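PDB 1S7J: phenazine biosynthesis protein PhzF family from Enterococcus faecalis, which probably acts as an isomerase of the PhzF family, whose fold is shared with diaminopimelate epimerase, although its own substrate is not established. Local coordinates for residues Y6-F11 with A79-N84; H73-T78 with L93-Q98; I176-G181 with A208-Y213; D182-V187 with G232-C237. All blocks are in the same frame, centred on the assembly; numbering follows the deposited sequence.

In the fold
From the N terminus, strand 2-10 meets helix 72-85 in interaction 1, closing a loop of 67 residues. Interaction 2 opens on the same helix before that loop closes and ends on strand 92-97, a loop of 14 residues, so the two cross; they touch where Phe-83 and Leu-82 pack on Leu-93. Interactions 3 and 4 follow in series and also cross: 176-181 and 182-187 are consecutive, and their loops of 26 and 44 residues close on helix 207-218 and strand 234-240. Interactions 1 to 3 each set a helix against a strand, whereas interaction 4 joins a loop and strand to a second strand; Phe-11, touching Phe-234 and Leu-235, links interactions 1 and 4.

Interaction 1. Residues Y6-F11 with A79-N84; sequences YIVDAF and AFVLFN
Val-8 meets helix 72-85 through its CG1 methyl, which lies 3.9 Å from CG1 of Val-81 and 4.1 Å from CD2 of Phe-80. The valine and the phenylalanine run past each other in opposite directions, and the methyl comes at the ring obliquely. Two residues earlier on the strand, Tyr-6 brings its CB to 4.1 Å from CG1 of Val-81, while CB of Val-81 sits 4.2 Å above the plane of the tyrosine ring, offset toward the rim. The chi1 of Phe-80 (168°, CG anti to the backbone N) swings its ring out from the helix to the flank of Val-8. This is helix-on-sheet packing of the kind found in the diaminopimelate epimerase-like fold, where a helix is wrapped by strands; here the short axes run 9.8 Å apart at 116°. Around this shell, Val-23 and Val-25 of the adjacent strand 19-25 also touch Val-81, and Phe-80 also touches Ala-250. The ring of Tyr-85 meets that of Tyr-6. On the helix, Asn-84 ND2 donates to Phe-80 O at 2.7 Å, nearly straight at 176° and in its amide plane, and shares that oxygen with its own backbone N.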
loop_
_atom_site.group_PDB
_atom_site.type_symbol
_atom_site.label_atom_id
_atom_site.label_comp_id
_atom_site.label_asym_id
_atom_site.label_seq_id
_atom_site.Cartn_x
_atom_site.Cartn_y
_atom_site.Cartn_z
ATOM N N TYR A 6 2.507 18.059 1.022
ATOM C CA TYR A 6 1.581 17.520 1.999
ATOM C C TYR A 6 2.112 16.199 2.491
ATOM O O TYR A 6 2.823 15.509 1.772
ATOM C CB TYR A 6 0.184 17.318 1.363
ATOM C CG TYR A 6 -0.448 18.590 0.808
ATOM C CD1 TYR A 6 0.064 19.204 -0.345
ATOM C CD2 TYR A 6 -1.523 19.194 1.451
ATOM C CE1 TYR A 6 -0.479 20.394 -0.830
ATOM C CE2 TYR A 6 -2.074 20.383 0.974
ATOM C CZ TYR A 6 -1.549 20.977 -0.162
ATOM O OH TYR A 6 -2.081 22.157 -0.605
ATOM N N ILE A 7 1.847 15.885 3.746
ATOM C CA ILE A 7 2.281 14.632 4.338
ATOM C C ILE A 7 1.013 14.004 4.804
ATOM O O ILE A 7 0.351 14.534 5.697
ATOM C CB ILE A 7 3.192 14.846 5.568
ATOM C CG1 ILE A 7 4.388 15.732 5.222
ATOM C CG2 ILE A 7 3.656 13.509 6.094
ATOM C CD1 ILE A 7 5.296 15.158 4.182
ATOM N N VAL A 8 0.617 12.904 4.190
ATOM C CA VAL A 8 -0.604 12.246 4.581
ATOM C C VAL A 8 -0.425 10.801 4.954
ATOM O O VAL A 8 0.453 10.107 4.423
ATOM C CB VAL A 8 -1.718 12.421 3.491
ATOM C CG1 VAL A 8 -1.164 13.105 2.258
ATOM C CG2 VAL A 8 -2.374 11.098 3.139
ATOM N N ASP A 9 -1.184 10.372 5.944
ATOM C CA ASP A 9 -1.165 9.006 6.404
ATOM C C ASP A 9 -2.319 8.301 5.674
ATOM O O ASP A 9 -3.495 8.515 5.996
ATOM C CB ASP A 9 -1.375 8.943 7.920
ATOM C CG ASP A 9 -0.267 9.660 8.692
ATOM O OD1 ASP A 9 -0.526 10.099 9.833
ATOM O OD2 ASP A 9 0.855 9.791 8.157
ATOM N N ALA A 10 -1.978 7.554 4.631
ATOM C CA ALA A 10 -2.966 6.834 3.836
ATOM C C ALA A 10 -3.496 5.627 4.595
ATOM O O ALA A 10 -2.741 4.909 5.235
ATOM C CB ALA A 10 -2.362 6.416 2.519
ATOM N N PHE A 11 -4.797 5.404 4.488
ATOM C CA PHE A 11 -5.487 4.295 5.166
ATOM C C PHE A 11 -5.575 4.503 6.652
ATOM O O PHE A 11 -5.730 3.544 7.424
ATOM C CB PHE A 11 -4.815 2.948 4.857
ATOM C CG PHE A 11 -4.900 2.545 3.413
ATOM C CD1 PHE A 11 -3.833 2.768 2.553
ATOM C CD2 PHE A 11 -6.060 1.937 2.905
ATOM C CE1 PHE A 11 -3.910 2.404 1.218
ATOM C CE2 PHE A 11 -6.140 1.571 1.572
ATOM C CZ PHE A 11 -5.071 1.800 0.729
ATOM N N ALA A 79 -4.083 11.407 -4.474
ATOM C CA ALA A 79 -5.465 11.592 -4.839
ATOM C C ALA A 79 -6.128 12.448 -3.763
ATOM O O ALA A 79 -6.814 13.437 -4.062
ATOM C CB ALA A 79 -6.169 10.232 -4.936
ATOM N N PHE A 80 -5.932 12.039 -2.517
ATOM C CA PHE A 80 -6.471 12.721 -1.364
ATOM C C PHE A 80 -6.204 14.222 -1.386
ATOM O O PHE A 80 -7.109 15.009 -1.156
ATOM C CB PHE A 80 -5.907 12.096 -0.087
ATOM C CG PHE A 80 -6.168 12.892 1.164
ATOM C CD1 PHE A 80 -7.349 12.745 1.864
ATOM C CD2 PHE A 80 -5.203 13.772 1.653
ATOM C CE1 PHE A 80 -7.574 13.460 3.034
ATOM C CE2 PHE A 80 -5.420 14.487 2.814
ATOM C CZ PHE A 80 -6.600 14.333 3.508
ATOM N N VAL A 81 -4.958 14.622 -1.663
ATOM C CA VAL A 81 -4.649 16.044 -1.684
ATOM C C VAL A 81 -5.198 16.786 -2.889
ATOM O O VAL A 81 -5.409 17.996 -2.821
ATOM C CB VAL A 81 -3.147 16.317 -1.530
ATOM C CG1 VAL A 81 -2.472 15.164 -0.845
ATOM C CG2 VAL A 81 -2.496 16.674 -2.823
ATOM N N LEU A 82 -5.348 16.093 -4.026
ATOM C CA LEU A 82 -5.908 16.738 -5.209
ATOM C C LEU A 82 -7.403 16.964 -4.969
ATOM O O LEU A 82 -7.931 18.043 -5.247
ATOM C CB LEU A 82 -5.684 15.892 -6.461
ATOM C CG LEU A 82 -4.284 15.972 -7.075
ATOM C CD1 LEU A 82 -4.142 14.968 -8.184
ATOM C CD2 LEU A 82 -3.989 17.373 -7.581
ATOM N N PHE A 83 -8.057 15.964 -4.408
ATOM C CA PHE A 83 -9.480 16.039 -4.113
ATOM C C PHE A 83 -9.831 17.084 -3.061
ATOM O O PHE A 83 -10.853 17.763 -3.167
ATOM C CB PHE A 83 -10.005 14.679 -3.613
ATOM C CG PHE A 83 -10.323 13.693 -4.714
ATOM C CD1 PHE A 83 -9.651 12.462 -4.781
ATOM C CD2 PHE A 83 -11.313 13.969 -5.660
ATOM C CE1 PHE A 83 -9.968 11.521 -5.782
ATOM C CE2 PHE A 83 -11.635 13.038 -6.662
ATOM C CZ PHE A 83 -10.961 11.813 -6.719
ATOM N N ASN A 84 -8.999 17.193 -2.036
ATOM C CA ASN A 84 -9.251 18.127 -0.952
ATOM C C ASN A 84 -8.607 19.487 -1.021
ATOM O O ASN A 84 -9.060 20.404 -0.357
ATOM C CB ASN A 84 -8.916 17.461 0.393
ATOM C CG ASN A 84 -9.793 16.289 0.705
ATOM O OD1 ASN A 84 -10.833 16.439 1.306
ATOM N ND2 ASN A 84 -9.386 15.118 0.243
#

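Interaction 2. Residues H73-T78 with L93-Q98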
loop_
_atom_site.group_PDB
_atom_site.type_symbol
_atom_site.label_atom_id
_atom_site.label_comp_id
_atom_site.label_asym_id
_atom_site.label_seq_id
_atom_site.Cartn_x
_atom_site.Cartn_y
_atom_site.Cartn_z
ATOM N N HIS A 73 -0.404 3.269 -1.544
ATOM C CA HIS A 73 -0.751 4.258 -0.524
ATOM C C HIS A 73 -0.381 5.675 -0.942
ATOM O O HIS A 73 -1.060 6.626 -0.579
ATOM C CB HIS A 73 -0.113 3.904 0.828
ATOM C CG HIS A 73 1.369 4.026 0.847
ATOM N ND1 HIS A 73 2.026 4.996 1.577
ATOM C CD2 HIS A 73 2.335 3.323 0.200
ATOM C CE1 HIS A 73 3.332 4.884 1.378
ATOM N NE2 HIS A 73 3.541 3.882 0.545
ATOM N N ALA A 74 0.689 5.800 -1.716
ATOM C CA ALA A 74 1.157 7.092 -2.199
ATOM C C ALA A 74 0.274 7.625 -3.315
ATOM O O ALA A 74 0.295 8.827 -3.616
ATOM C CB ALA A 74 2.598 6.983 -2.681
ATOM N N THR A 75 -0.429 6.728 -3.987
ATOM C CA THR A 75 -1.319 7.118 -5.052
ATOM C C THR A 75 -2.591 7.628 -4.391
ATOM O O THR A 75 -3.143 8.657 -4.786
ATOM C CB THR A 75 -1.601 5.931 -6.010
ATOM O OG1 THR A 75 -0.438 5.684 -6.795
ATOM C CG2 THR A 75 -2.742 6.246 -6.955
ATOM N N LEU A 76 -3.029 6.924 -3.360
ATOM C CA LEU A 76 -4.205 7.300 -2.617
ATOM C C LEU A 76 -3.965 8.663 -1.995
ATOM O O LEU A 76 -4.846 9.519 -1.980
ATOM C CB LEU A 76 -4.483 6.258 -1.528
ATOM C CG LEU A 76 -5.731 6.383 -0.649
ATOM C CD1 LEU A 76 -6.074 5.038 -0.080
ATOM C CD2 LEU A 76 -5.533 7.415 0.462
ATOM N N ALA A 77 -2.746 8.853 -1.477
ATOM C CA ALA A 77 -2.350 10.096 -0.849
ATOM C C ALA A 77 -2.405 11.234 -1.830
ATOM O O ALA A 77 -2.962 12.282 -1.530
ATOM C CB ALA A 77 -0.944 9.964 -0.253
ATOM N N THR A 78 -1.812 11.038 -3.005
ATOM C CA THR A 78 -1.805 12.062 -4.051
ATOM C C THR A 78 -3.214 12.408 -4.467
ATOM O O THR A 78 -3.499 13.545 -4.832
ATOM C CB THR A 78 -1.064 11.604 -5.265
ATOM O OG1 THR A 78 0.286 11.320 -4.924
ATOM C CG2 THR A 78 -1.076 12.675 -6.331
ATOM N N LEU A 93 -10.258 10.490 -10.368
ATOM C CA LEU A 93 -9.000 11.090 -10.804
ATOM C C LEU A 93 -8.257 10.107 -11.745
ATOM O O LEU A 93 -8.203 8.904 -11.478
ATOM C CB LEU A 93 -8.143 11.397 -9.565
ATOM C CG LEU A 93 -7.570 12.796 -9.301
ATOM C CD1 LEU A 93 -8.145 13.836 -10.247
ATOM C CD2 LEU A 93 -7.830 13.168 -7.842
ATOM N N HIS A 94 -7.699 10.630 -12.826
ATOM C CA HIS A 94 -6.986 9.804 -13.789
ATOM C C HIS A 94 -5.521 10.175 -13.851
ATOM O O HIS A 94 -5.180 11.328 -14.108
ATOM C CB HIS A 94 -7.623 9.954 -15.184
ATOM C CG HIS A 94 -9.071 9.572 -15.226
ATOM N ND1 HIS A 94 -9.507 8.283 -14.978
ATOM C CD2 HIS A 94 -10.183 10.317 -15.419
ATOM C CE1 HIS A 94 -10.829 8.257 -15.010
ATOM N NE2 HIS A 94 -11.266 9.470 -15.273
ATOM N N PHE A 95 -4.647 9.206 -13.618
ATOM C CA PHE A 95 -3.215 9.451 -13.644
ATOM C C PHE A 95 -2.544 8.779 -14.825
ATOM O O PHE A 95 -3.040 7.789 -15.343
ATOM C CB PHE A 95 -2.570 8.942 -12.346
ATOM C CG PHE A 95 -3.116 9.572 -11.105
ATOM C CD1 PHE A 95 -2.659 10.827 -10.683
ATOM C CD2 PHE A 95 -4.068 8.921 -10.343
ATOM C CE1 PHE A 95 -3.153 11.417 -9.516
ATOM C CE2 PHE A 95 -4.573 9.498 -9.171
ATOM C CZ PHE A 95 -4.112 10.752 -8.760
ATOM N N THR A 96 -1.400 9.328 -15.250
ATOM C CA THR A 96 -0.645 8.753 -16.348
ATOM C C THR A 96 0.781 8.355 -15.920
ATOM O O THR A 96 1.755 8.981 -16.285
ATOM C CB THR A 96 -0.601 9.653 -17.597
ATOM O OG1 THR A 96 0.106 10.873 -17.339
ATOM C CG2 THR A 96 -1.999 9.982 -18.031
ATOM N N SER A 97 0.862 7.276 -15.155
ATOM C CA SER A 97 2.147 6.797 -14.664
ATOM C C SER A 97 3.016 6.077 -15.695
ATOM O O SER A 97 2.713 6.043 -16.889
ATOM C CB SER A 97 1.940 5.889 -13.464
ATOM O OG SER A 97 1.315 4.670 -13.821
ATOM N N GLN A 98 4.154 5.553 -15.221
ATOM C CA GLN A 98 5.042 4.822 -16.085
ATOM C C GLN A 98 4.517 3.390 -16.210
ATOM O O GLN A 98 4.856 2.676 -17.141
ATOM C CB GLN A 98 6.521 4.913 -15.604
ATOM C CG GLN A 98 6.839 4.294 -14.248
ATOM C CD GLN A 98 8.335 4.348 -13.927
ATOM O OE1 GLN A 98 8.988 5.374 -14.124
ATOM N NE2 GLN A 98 8.876 3.221 -13.464
#
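Phe-95 of strand 92-97 touches Thr-75 and Thr-78 of segment 73-78, its ring spanning two helical positions about one turn apart. Ahead of it in the strand, Leu-93 points toward the helix, but its CD2 comes no nearer to this segment than 5.3 Å, to Thr-78 O, and packs instead on Leu-82 and Phe-83 farther along the same helix. At Phe-95, CG lies anti to the carbonyl carbon (chi1 -59°), and the ring reaches across to the helix with CE1 4.0 Å from CG2 of Thr-78 and CE2 4.3 Å from CG2 of Thr-75. Both methyls approach the ring obliquely. Helix 72-85 thus packs on strand 92-97, a helix-on-sheet contact consistent with the central helix of a diaminopimelate epimerase-like fold. The two threonines keep their hydroxyls off the ring. Thr-78 OG1 donates to Ala-74 O at 2.8 Å, with a C=O...O angle of 166°, and that carbonyl also takes the backbone N of Thr-78 at 3.1 Å. Earlier in the helix, His-73 NE2 is hydrogen-bonded to Glu-46, the predicted active-site residue, so the helix packed here by Phe-95 also carries a partner of that glutamate. Thr-78 uses its hydroxyl on its own helix and Thr-75 uses its own on Cys-71 O and the Trp-61 indole of strand 56-62, which leaves both methyls for a buried, wholly apolar contact.

Interaction 3. Residues I176-G181 with A208-Y213; sequences IVTASG and ANLIPY
Ile-176 and Leu-210 reach toward each other tip to tip, and the apolar contacts of this interface centre on the two methyls of that leucine. CD2 of Leu-210 lies 3.3 Å from CG2 of Ile-176 and 3.7 Å from its CD1. The other branch, CD1, lies against Thr-178, 3.3 Å from CG2, the leucine and the threonine passing in opposite directions. Both 3.3 Å carbon pairs are tighter than usual van der Waals contact. In Ile-176, CG1 lies beside the backbone N (chi1 -58°), which leaves CG2 anti to that N and facing the leucine. The Ile-176 side chain crosses that of Asn-209 at about a right angle.

The packing of secondary structure is helix on strand, with the short axes 10.2 Å apart and only 25° from parallel. Phe-147 and Phe-186, from the strands on either side of strand 175-180, also touch Thr-178 and Leu-210. Among polar links, Tyr-213 OH bonds to Glu-139 and Arg-217, beside the apolar patch, while its ring meets those of Tyr-141 and Phe-147. Because the forked end of Leu-210 divides between two strand residues that point the same way, helix 207-218 and strand 175-180 meet through apolar contact with no polar bond across, locally tight at the two short carbon pairs.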
loop_
_atom_site.group_PDB
_atom_site.type_symbol
_atom_site.label_atom_id
_atom_site.label_comp_id
_atom_site.label_asym_id
_atom_site.label_seq_id
_atom_site.Cartn_x
_atom_site.Cartn_y
_atom_site.Cartn_z
ATOM N N ILE A 176 3.566 -12.181 3.016
ATOM C CA ILE A 176 2.275 -11.772 3.515
ATOM C C ILE A 176 1.818 -12.787 4.520
ATOM O O ILE A 176 2.084 -13.978 4.365
ATOM C CB ILE A 176 1.218 -11.708 2.378
ATOM C CG1 ILE A 176 1.671 -10.742 1.277
ATOM C CG2 ILE A 176 -0.132 -11.275 2.944
ATOM C CD1 ILE A 176 0.738 -10.690 0.085
ATOM N N VAL A 177 1.184 -12.321 5.585
ATOM C CA VAL A 177 0.663 -13.181 6.624
ATOM C C VAL A 177 -0.784 -12.750 6.839
ATOM O O VAL A 177 -1.078 -11.549 6.871
ATOM C CB VAL A 177 1.489 -13.057 7.950
ATOM C CG1 VAL A 177 2.925 -13.545 7.728
ATOM C CG2 VAL A 177 1.505 -11.622 8.437
ATOM N N THR A 178 -1.681 -13.715 6.979
ATOM C CA THR A 178 -3.107 -13.418 7.141
ATOM C C THR A 178 -3.774 -14.304 8.179
ATOM O O THR A 178 -3.156 -15.216 8.730
ATOM C CB THR A 178 -3.873 -13.640 5.813
ATOM O OG1 THR A 178 -2.964 -13.574 4.703
ATOM C CG2 THR A 178 -4.926 -12.596 5.641
ATOM N N ALA A 179 -5.053 -14.034 8.428
ATOM C CA ALA A 179 -5.853 -14.798 9.375
ATOM C C ALA A 179 -7.232 -14.159 9.530
ATOM O O ALA A 179 -7.423 -12.990 9.186
ATOM C CB ALA A 179 -5.161 -14.873 10.717
ATOM N N SER A 180 -8.196 -14.937 10.015
ATOM C CA SER A 180 -9.551 -14.429 10.225
ATOM C C SER A 180 -9.539 -13.297 11.242
ATOM O O SER A 180 -8.975 -13.437 12.346
ATOM C CB SER A 180 -10.488 -15.546 10.730
ATOM O OG SER A 180 -10.749 -16.514 9.728
ATOM N N GLY A 181 -10.131 -12.171 10.875
ATOM C CA GLY A 181 -10.186 -11.040 11.776
ATOM C C GLY A 181 -11.154 -11.291 12.913
ATOM O O GLY A 181 -12.089 -12.085 12.778
ATOM N N ALA A 208 -4.047 -7.877 -3.790
ATOM C CA ALA A 208 -4.340 -8.531 -5.064
ATOM C C ALA A 208 -4.366 -10.049 -4.761
ATOM O O ALA A 208 -5.090 -10.797 -5.387
ATOM C CB ALA A 208 -3.253 -8.225 -6.082
ATOM N N ASN A 209 -3.550 -10.458 -3.785
ATOM C CA ASN A 209 -3.473 -11.858 -3.355
ATOM C C ASN A 209 -4.455 -12.073 -2.200
ATOM O O ASN A 209 -5.141 -13.091 -2.136
ATOM C CB ASN A 209 -2.057 -12.204 -2.856
ATOM C CG ASN A 209 -0.995 -12.107 -3.953
ATOM O OD1 ASN A 209 -1.273 -12.332 -5.130
ATOM N ND2 ASN A 209 0.242 -11.815 -3.541
ATOM N N LEU A 210 -4.484 -11.108 -1.275
ATOM C CA LEU A 210 -5.364 -11.154 -0.094
ATOM C C LEU A 210 -6.847 -11.227 -0.385
ATOM O O LEU A 210 -7.545 -12.096 0.141
ATOM C CB LEU A 210 -5.121 -9.927 0.807
ATOM C CG LEU A 210 -4.041 -9.950 1.883
ATOM C CD1 LEU A 210 -4.217 -11.182 2.726
ATOM C CD2 LEU A 210 -2.676 -9.928 1.272
ATOM N N ILE A 211 -7.354 -10.249 -1.138
ATOM C CA ILE A 211 -8.774 -10.197 -1.464
ATOM C C ILE A 211 -9.287 -11.469 -2.190
ATOM O O ILE A 211 -10.286 -12.056 -1.770
ATOM C CB ILE A 211 -9.141 -8.883 -2.237
ATOM C CG1 ILE A 211 -8.785 -7.672 -1.364
ATOM C CG2 ILE A 211 -10.639 -8.839 -2.553
ATOM C CD1 ILE A 211 -9.140 -6.343 -1.988
ATOM N N PRO A 212 -8.632 -11.879 -3.290
ATOM C CA PRO A 212 -9.088 -13.083 -3.985
ATOM C C PRO A 212 -9.194 -14.268 -3.012
ATOM O O PRO A 212 -10.233 -14.928 -2.928
ATOM C CB PRO A 212 -7.980 -13.311 -5.004
ATOM C CG PRO A 212 -7.618 -11.926 -5.380
ATOM C CD PRO A 212 -7.537 -11.237 -4.039
ATOM N N TYR A 213 -8.111 -14.498 -2.263
ATOM C CA TYR A 213 -8.052 -15.590 -1.301
ATOM C C TYR A 213 -9.211 -15.607 -0.308
ATOM O O TYR A 213 -9.835 -16.658 -0.091
ATOM C CB TYR A 213 -6.714 -15.557 -0.520
ATOM C CG TYR A 213 -6.662 -16.575 0.610
ATOM C CD1 TYR A 213 -7.191 -16.270 1.868
ATOM C CD2 TYR A 213 -6.165 -17.859 0.398
ATOM C CE1 TYR A 213 -7.240 -17.217 2.877
ATOM C CE2 TYR A 213 -6.209 -18.821 1.415
ATOM C CZ TYR A 213 -6.755 -18.485 2.652
ATOM O OH TYR A 213 -6.838 -19.410 3.658
#

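Interaction 4. Residues D182-V187 with G232-C237; sequences DSVDFV and GGFLTC
Phe-234 receives Val-184 at the edge of its ring: CG2 of the valine lies near the ring plane, 3.9 Å from CE1, and the two side chains pass at a slant. With CG anti to the backbone N (chi1 180°), the extended side chain of the phenylalanine carries its ring to Val-184. Beyond the two segments, Tyr-226 and Tyr-110 also touch Phe-234. The ring of Phe-186 meets the sulfur of Cys-237 obliquely. SG is 4.2 Å from CZ and 5.3 Å from the ring centroid, 62° off the ring normal, which makes this a sulfur-aromatic contact. The chi1 of Phe-186 (74°) folds its ring toward Cys-237. The same ring stacks with Trp-214 of helix 207-218 and touches His-207 of that helix, while Ile-211 touches Cys-237. Val-184 still lies in the loop ahead of strand 186-192, whereas Phe-186 and the two residues met across the contact, Phe-234 and Cys-237, are all on strands. Strand 222-227 lies between strands 186-192 and 234-240, parallel to the first and antiparallel to the second, and backbone bonds tie Phe-186 to Ser-224 and Tyr-226, and Leu-235 to Ala-225. The contact therefore reaches across one intervening strand, through side chains alone, as in the curled sheets that wrap a central helix in the diaminopimelate epimerase-like fold of the PhzF family.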
loop_
_atom_site.group_PDB
_atom_site.type_symbol
_atom_site.label_atom_id
_atom_site.label_comp_id
_atom_site.label_asym_id
_atom_site.label_seq_id
_atom_site.Cartn_x
_atom_site.Cartn_y
_atom_site.Cartn_z
ATOM N N ASP A 182 -10.915 -10.640 14.053
ATOM C CA ASP A 182 -11.783 -10.793 15.219
ATOM C C ASP A 182 -13.047 -9.941 15.077
ATOM O O ASP A 182 -14.135 -10.368 15.464
ATOM C CB ASP A 182 -11.041 -10.400 16.507
ATOM C CG ASP A 182 -9.778 -11.227 16.738
ATOM O OD1 ASP A 182 -8.864 -10.718 17.421
ATOM O OD2 ASP A 182 -9.696 -12.380 16.248
ATOM N N SER A 183 -12.884 -8.742 14.520
ATOM C CA SER A 183 -14.006 -7.811 14.321
ATOM C C SER A 183 -14.123 -7.393 12.843
ATOM O O SER A 183 -14.998 -6.599 12.475
ATOM C CB SER A 183 -13.815 -6.553 15.183
ATOM O OG SER A 183 -13.705 -6.875 16.567
ATOM N N VAL A 184 -13.230 -7.920 12.013
ATOM C CA VAL A 184 -13.211 -7.609 10.593
ATOM C C VAL A 184 -13.140 -8.950 9.838
ATOM O O VAL A 184 -12.942 -9.993 10.466
ATOM C CB VAL A 184 -11.987 -6.700 10.276
ATOM C CG1 VAL A 184 -10.808 -7.511 9.770
ATOM C CG2 VAL A 184 -12.372 -5.598 9.345
ATOM N N ASP A 185 -13.315 -8.930 8.525
ATOM C CA ASP A 185 -13.274 -10.183 7.767
ATOM C C ASP A 185 -11.904 -10.867 7.760
ATOM O O ASP A 185 -11.813 -12.082 7.947
ATOM C CB ASP A 185 -13.812 -9.990 6.339
ATOM C CG ASP A 185 -15.341 -9.895 6.297
ATOM O OD1 ASP A 185 -16.007 -10.393 7.235
ATOM O OD2 ASP A 185 -15.875 -9.334 5.324
ATOM N N PHE A 186 -10.846 -10.095 7.530
ATOM C CA PHE A 186 -9.496 -10.640 7.535
ATOM C C PHE A 186 -8.445 -9.576 7.833
ATOM O O PHE A 186 -8.649 -8.388 7.561
ATOM C CB PHE A 186 -9.181 -11.355 6.214
ATOM C CG PHE A 186 -8.950 -10.433 5.042
ATOM C CD1 PHE A 186 -9.983 -10.144 4.152
ATOM C CD2 PHE A 186 -7.680 -9.913 4.785
ATOM C CE1 PHE A 186 -9.752 -9.361 3.015
ATOM C CE2 PHE A 186 -7.442 -9.134 3.657
ATOM C CZ PHE A 186 -8.482 -8.858 2.768
ATOM N N VAL A 187 -7.331 -10.012 8.410
ATOM C CA VAL A 187 -6.226 -9.123 8.755
ATOM C C VAL A 187 -4.950 -9.564 8.070
ATOM O O VAL A 187 -4.838 -10.706 7.659
ATOM C CB VAL A 187 -5.989 -9.102 10.272
ATOM C CG1 VAL A 187 -7.082 -8.309 10.957
ATOM C CG2 VAL A 187 -5.946 -10.517 10.814
ATOM N N GLY A 232 -1.197 0.217 11.907
ATOM C CA GLY A 232 -2.569 -0.159 11.620
ATOM C C GLY A 232 -3.075 0.445 10.329
ATOM O O GLY A 232 -2.446 1.342 9.768
ATOM N N GLY A 233 -4.216 -0.043 9.849
ATOM C CA GLY A 233 -4.790 0.476 8.612
ATOM C C GLY A 233 -6.022 -0.295 8.187
ATOM O O GLY A 233 -6.000 -1.523 8.146
ATOM N N PHE A 234 -7.116 0.417 7.920
ATOM C CA PHE A 234 -8.354 -0.227 7.492
ATOM C C PHE A 234 -8.509 -0.179 5.983
ATOM O O PHE A 234 -8.053 0.753 5.326
ATOM C CB PHE A 234 -9.559 0.425 8.151
ATOM C CG PHE A 234 -10.869 -0.184 7.748
ATOM C CD1 PHE A 234 -11.291 -1.398 8.303
ATOM C CD2 PHE A 234 -11.682 0.445 6.804
ATOM C CE1 PHE A 234 -12.504 -1.980 7.920
ATOM C CE2 PHE A 234 -12.898 -0.127 6.411
ATOM C CZ PHE A 234 -13.310 -1.343 6.970
ATOM N N LEU A 235 -9.162 -1.196 5.439
ATOM C CA LEU A 235 -9.395 -1.290 4.005
ATOM C C LEU A 235 -10.754 -1.933 3.711
ATOM O O LEU A 235 -11.090 -2.974 4.285
ATOM C CB LEU A 235 -8.302 -2.149 3.333
ATOM C CG LEU A 235 -6.806 -1.928 3.625
ATOM C CD1 LEU A 235 -6.322 -2.933 4.662
ATOM C CD2 LEU A 235 -6.008 -2.079 2.339
ATOM N N THR A 236 -11.556 -1.281 2.887
ATOM C CA THR A 236 -12.840 -1.859 2.504
ATOM C C THR A 236 -12.551 -2.521 1.145
ATOM O O THR A 236 -11.995 -1.887 0.238
ATOM C CB THR A 236 -13.968 -0.795 2.421
ATOM O OG1 THR A 236 -15.240 -1.454 2.368
ATOM C CG2 THR A 236 -13.790 0.113 1.213
ATOM N N CYS A 237 -12.828 -3.813 1.059
ATOM C CA CYS A 237 -12.546 -4.586 -0.149
ATOM C C CYS A 237 -13.735 -5.058 -0.962
ATOM O O CYS A 237 -14.799 -5.375 -0.420
ATOM C CB CYS A 237 -11.712 -5.787 0.227
ATOM S SG CYS A 237 -10.320 -5.360 1.220
#